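Local coordinates for A-adding tRNA nucleotidyltransferase (Aquifex aeolicus, PDB 4WBY), which adds the terminal adenosine to tRNAs ending in CC, using ATP and magnesium, to complete their CCA 3' end, at residues A[13-18]-A[62-67]; A[329-334]-A[340-345]. One frame throughout, in Å; residues are numbered along the deposited sequence.

Interaction 1 (A[13-18]-A[62-67])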
# COMPACT_ATOMS: atom_id res chain seq x y z
N ALA A 13 -23.91 -13.13 -2.11
CA ALA A 13 -24.50 -12.14 -3.02
C ALA A 13 -25.98 -12.45 -3.29
O ALA A 13 -26.84 -11.55 -3.24
CB ALA A 13 -23.72 -12.11 -4.33
N ARG A 14 -26.29 -13.72 -3.58
CA ARG A 14 -27.67 -14.13 -3.80
C ARG A 14 -28.53 -13.81 -2.58
O ARG A 14 -29.63 -13.26 -2.70
CB ARG A 14 -27.75 -15.63 -4.10
CG ARG A 14 -27.19 -16.05 -5.45
CD ARG A 14 -28.13 -15.71 -6.60
NE ARG A 14 -27.56 -16.18 -7.86
CZ ARG A 14 -28.15 -16.03 -9.04
NH1 ARG A 14 -29.33 -15.43 -9.13
NH2 ARG A 14 -27.56 -16.49 -10.14
N GLU A 15 -28.02 -14.17 -1.40
CA GLU A 15 -28.77 -13.99 -0.17
C GLU A 15 -29.00 -12.51 0.15
O GLU A 15 -30.07 -12.13 0.60
CB GLU A 15 -28.05 -14.67 1.00
CG GLU A 15 -28.86 -14.64 2.29
CD GLU A 15 -28.24 -15.48 3.38
OE1 GLU A 15 -27.07 -15.87 3.23
OE2 GLU A 15 -28.92 -15.72 4.39
N VAL A 16 -27.99 -11.68 -0.09
CA VAL A 16 -28.15 -10.25 0.14
C VAL A 16 -29.29 -9.69 -0.74
O VAL A 16 -30.11 -8.91 -0.25
CB VAL A 16 -26.84 -9.49 -0.12
CG1 VAL A 16 -27.07 -7.99 -0.25
CG2 VAL A 16 -25.87 -9.78 1.00
N GLY A 17 -29.37 -10.10 -2.00
CA GLY A 17 -30.46 -9.68 -2.87
C GLY A 17 -31.82 -10.16 -2.38
O GLY A 17 -32.83 -9.44 -2.50
N GLN A 18 -31.87 -11.38 -1.85
CA GLN A 18 -33.12 -11.92 -1.32
C GLN A 18 -33.59 -11.13 -0.11
O GLN A 18 -34.76 -10.75 -0.01
CB GLN A 18 -32.94 -13.40 -0.97
CG GLN A 18 -32.70 -14.30 -2.18
CD GLN A 18 -32.04 -15.63 -1.81
OE1 GLN A 18 -31.72 -15.88 -0.65
NE2 GLN A 18 -31.81 -16.47 -2.82
N ALA A 62 -26.42 -11.12 9.35
CA ALA A 62 -25.60 -11.59 10.46
C ALA A 62 -26.36 -12.56 11.37
O ALA A 62 -25.81 -13.57 11.81
CB ALA A 62 -25.08 -10.42 11.26
N ARG A 63 -27.62 -12.23 11.65
CA ARG A 63 -28.46 -13.10 12.47
C ARG A 63 -28.61 -14.48 11.83
O ARG A 63 -28.48 -15.52 12.50
CB ARG A 63 -29.84 -12.45 12.66
CG ARG A 63 -30.77 -13.25 13.55
CD ARG A 63 -32.21 -12.73 13.50
NE ARG A 63 -32.85 -13.01 12.22
CZ ARG A 63 -33.39 -14.18 11.90
NH1 ARG A 63 -33.37 -15.17 12.78
NH2 ARG A 63 -33.95 -14.36 10.72
N ARG A 64 -28.86 -14.50 10.53
CA ARG A 64 -29.04 -15.77 9.84
C ARG A 64 -27.78 -16.61 9.84
O ARG A 64 -27.85 -17.84 9.88
CB ARG A 64 -29.52 -15.53 8.42
CG ARG A 64 -30.87 -14.88 8.38
CD ARG A 64 -31.39 -14.73 6.96
NE ARG A 64 -32.61 -13.94 6.95
CZ ARG A 64 -33.40 -13.80 5.89
NH1 ARG A 64 -33.12 -14.42 4.75
NH2 ARG A 64 -34.49 -13.06 5.97
N HIS A 65 -26.61 -15.96 9.83
CA HIS A 65 -25.35 -16.68 9.81
C HIS A 65 -24.71 -16.86 11.19
O HIS A 65 -23.66 -17.48 11.32
CB HIS A 65 -24.37 -15.99 8.86
CG HIS A 65 -24.70 -16.25 7.42
ND1 HIS A 65 -24.14 -17.28 6.71
CD2 HIS A 65 -25.58 -15.64 6.59
CE1 HIS A 65 -24.63 -17.29 5.48
NE2 HIS A 65 -25.51 -16.31 5.39
N GLY A 66 -25.37 -16.34 12.23
CA GLY A 66 -24.87 -16.46 13.58
C GLY A 66 -23.54 -15.76 13.82
O GLY A 66 -22.71 -16.26 14.59
N VAL A 67 -23.32 -14.62 13.17
CA VAL A 67 -22.06 -13.88 13.36
C VAL A 67 -22.28 -12.52 14.01
O VAL A 67 -23.36 -11.94 13.91
CB VAL A 67 -21.29 -13.68 12.03
CG1 VAL A 67 -20.91 -15.03 11.43
CG2 VAL A 67 -22.08 -12.82 11.03
O HOH W 1 -31.39 -16.11 4.03

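Interaction 2 (A[329-334]-A[340-345])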
# COMPACT_ATOMS: atom_id res chain seq x y z
N ARG A 329 30.86 -9.94 12.75
CA ARG A 329 30.70 -9.22 14.01
C ARG A 329 30.03 -7.86 13.80
O ARG A 329 29.20 -7.43 14.61
CB ARG A 329 32.05 -9.03 14.71
CG ARG A 329 31.98 -8.35 16.06
CD ARG A 329 33.37 -8.00 16.57
NE ARG A 329 34.15 -7.32 15.54
CZ ARG A 329 34.08 -6.02 15.28
NH1 ARG A 329 33.25 -5.25 15.97
NH2 ARG A 329 34.83 -5.49 14.32
N LEU A 330 30.39 -7.19 12.72
CA LEU A 330 29.81 -5.88 12.40
C LEU A 330 28.35 -5.96 11.96
O LEU A 330 27.56 -5.06 12.24
CB LEU A 330 30.65 -5.19 11.32
CG LEU A 330 32.02 -4.69 11.76
CD1 LEU A 330 32.88 -4.33 10.55
CD2 LEU A 330 31.88 -3.50 12.69
N LEU A 331 28.00 -7.04 11.27
CA LEU A 331 26.66 -7.17 10.69
C LEU A 331 25.65 -7.87 11.59
O LEU A 331 24.45 -7.66 11.45
CB LEU A 331 26.73 -7.91 9.35
CG LEU A 331 27.54 -7.21 8.26
CD1 LEU A 331 27.56 -8.03 6.99
CD2 LEU A 331 27.00 -5.81 8.00
N LYS A 332 26.15 -8.69 12.52
CA LYS A 332 25.28 -9.52 13.36
C LYS A 332 24.13 -8.77 14.08
O LYS A 332 23.02 -9.29 14.15
CB LYS A 332 26.13 -10.26 14.41
CG LYS A 332 25.35 -11.26 15.23
CD LYS A 332 26.26 -12.09 16.12
CE LYS A 332 25.47 -13.13 16.90
NZ LYS A 332 26.36 -14.03 17.69
N PRO A 333 24.39 -7.56 14.61
CA PRO A 333 23.26 -6.96 15.34
C PRO A 333 22.26 -6.19 14.48
O PRO A 333 21.29 -5.66 15.02
CB PRO A 333 23.94 -6.00 16.32
CG PRO A 333 25.20 -5.60 15.62
CD PRO A 333 25.64 -6.80 14.82
N LEU A 334 22.47 -6.14 13.17
CA LEU A 334 21.69 -5.25 12.32
C LEU A 334 20.38 -5.86 11.84
O LEU A 334 20.30 -7.05 11.51
CB LEU A 334 22.53 -4.81 11.11
CG LEU A 334 23.85 -4.12 11.46
CD1 LEU A 334 24.63 -3.79 10.19
CD2 LEU A 334 23.62 -2.87 12.30
N LEU A 340 20.19 -4.51 3.68
CA LEU A 340 19.78 -4.23 2.31
C LEU A 340 20.27 -2.84 1.88
O LEU A 340 20.70 -2.66 0.74
CB LEU A 340 18.27 -4.37 2.17
CG LEU A 340 17.76 -5.77 2.51
CD1 LEU A 340 16.26 -5.92 2.26
CD2 LEU A 340 18.54 -6.84 1.75
N LEU A 341 20.25 -1.88 2.80
CA LEU A 341 20.79 -0.55 2.51
C LEU A 341 22.28 -0.62 2.19
O LEU A 341 22.76 0.05 1.27
CB LEU A 341 20.53 0.39 3.69
CG LEU A 341 19.52 1.52 3.52
CD1 LEU A 341 18.42 1.19 2.51
CD2 LEU A 341 18.93 1.90 4.87
N LEU A 342 23.01 -1.44 2.94
CA LEU A 342 24.44 -1.62 2.72
C LEU A 342 24.73 -2.20 1.35
O LEU A 342 25.77 -1.93 0.75
CB LEU A 342 25.05 -2.50 3.82
CG LEU A 342 25.28 -1.79 5.17
CD1 LEU A 342 25.46 -2.81 6.28
CD2 LEU A 342 26.47 -0.85 5.12
N MET A 343 23.79 -2.99 0.82
CA MET A 343 23.96 -3.59 -0.49
C MET A 343 23.84 -2.58 -1.64
O MET A 343 24.10 -2.92 -2.78
CB MET A 343 22.96 -4.72 -0.70
CG MET A 343 23.30 -5.93 0.14
SD MET A 343 22.18 -7.31 -0.13
CE MET A 343 22.47 -7.65 -1.87
N LEU A 344 23.45 -1.35 -1.32
CA LEU A 344 23.46 -0.27 -2.30
C LEU A 344 24.87 0.25 -2.54
O LEU A 344 25.11 1.00 -3.49
CB LEU A 344 22.56 0.88 -1.86
CG LEU A 344 21.10 0.48 -1.64
CD1 LEU A 344 20.29 1.65 -1.08
CD2 LEU A 344 20.49 -0.01 -2.94
N GLU A 345 25.80 -0.12 -1.66
CA GLU A 345 27.20 0.22 -1.83
C GLU A 345 27.89 -0.91 -2.57
O GLU A 345 28.06 -2.00 -2.02
CB GLU A 345 27.88 0.47 -0.48
CG GLU A 345 27.08 1.35 0.46
CD GLU A 345 26.98 2.77 -0.02
OE1 GLU A 345 27.92 3.24 -0.69
OE2 GLU A 345 25.95 3.43 0.27

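Interaction 1 (A[13-18]-A[62-67])
One glutamate joins two surface helices in two different ways: Glu15 accepts a hydrogen bond directly from His65 with one carboxylate oxygen and reaches the guanidinium of Arg64 through a water with the other. The His65 bond is short and nearly straight, NE2 to Glu15 OE1 2.7 Å with an N-H...O angle of 173°. The oxygen lies at the ring edge, almost in the imidazole plane, whereas the NE2 donor meets the syn side of OE1 somewhat out of the carboxylate plane; the two flat groups are turned 51° apart. Glu15 spans the gap because it is fully stretched, its CG anti to the backbone N (chi1 -174°) and its chain extended beyond, and it meets the ring coming from the opposite direction.

Arg64 passes across Glu15 at a slant, close by its methylene but not in charge contact. Its CD lies 3.7 Å from Glu15 OE2, while NH1 stays 4.4 Å from that oxygen, beyond a salt bridge. The water fills in, donating to Glu15 OE2 and accepting from Arg64 NH1 in the guanidinium plane; both bonds come out unusually short, so their exact lengths are doubtful. Salt bridges from Arg64 NE to Glu60 and from NH2 to Glu22 engage the rest of the guanidinium.

After His65 the chain leaves the helix at Gly66 in a Schellman motif, Val67 N bonding back to Ala62 O at 3.0 Å. Beneath the polar layer Glu15 touches Leu61, Arg64 touches Ile19 and His65 touches Ile12, so helices 7-22 and 54-65 pack together beside strand 77-82 of the head-domain sheet, which His65 meets at Ile82.

Interaction 2 (A[329-334]-A[340-345])
Leu331 and Leu342 each lie near the C-terminal end of their helix, 324-331 and 336-342, two consecutive short helices joined by a short connection in the all-helical C-terminal part of the chain. Their CA atoms are 10.0 Å apart, a separation bridged by side chains. Each segment contains a type I beta turn: Leu331 to Leu334, with Leu334 N bonded to Leu331 O at 3.0 Å, and Leu342 to Glu345, with Glu345 N bonded to Leu342 O at the same distance. The first turn brings Leu334 round so that its CB, like that of Leu331, points toward the second segment.

Leu342 carries the contact from its segment. With CG anti to its carbonyl carbon (chi1 -77°), it sends a single methyl, CD1, toward two leucines on the other segment. The side chain runs at a slant to Leu331 but at about a right angle to Leu334, and the methyls of Leu331 and Leu334 both reach CD1 from the same side. The interface is purely apolar and modest, 74 Å² in all, yet it belongs to a larger hydrophobic core: Ile352 of helix 349-359 touches both Leu331 and Leu342, Leu311 also packs on Leu342, and Leu314 and Phe306 lie against Leu334.

What joins the two helices here is thus a three-methyl cluster: Leu342 CD1 meets Leu331 CD2 at 3.8 Å and Leu334 CD1 at 4.1 Å.

Read from the N terminus, the chain illustrates how loops of very different length can be closed independently. Interaction 1 comes first: 43 residues separate its segments, and they include strands 26-30 and 45-51, so the contact ties the N-terminal helix back onto the helix that follows the second of these strands in the head domain. Interaction 2 opens only after that loop has closed, and spans just five residues, most of them helical. The two are in series, neither nesting nor crossing. Their centres are 53 Å apart on opposite sides of the chain's centre: one fastens a polar surface of the catalytic head domain, the other a buried apolar helical core near the C terminus.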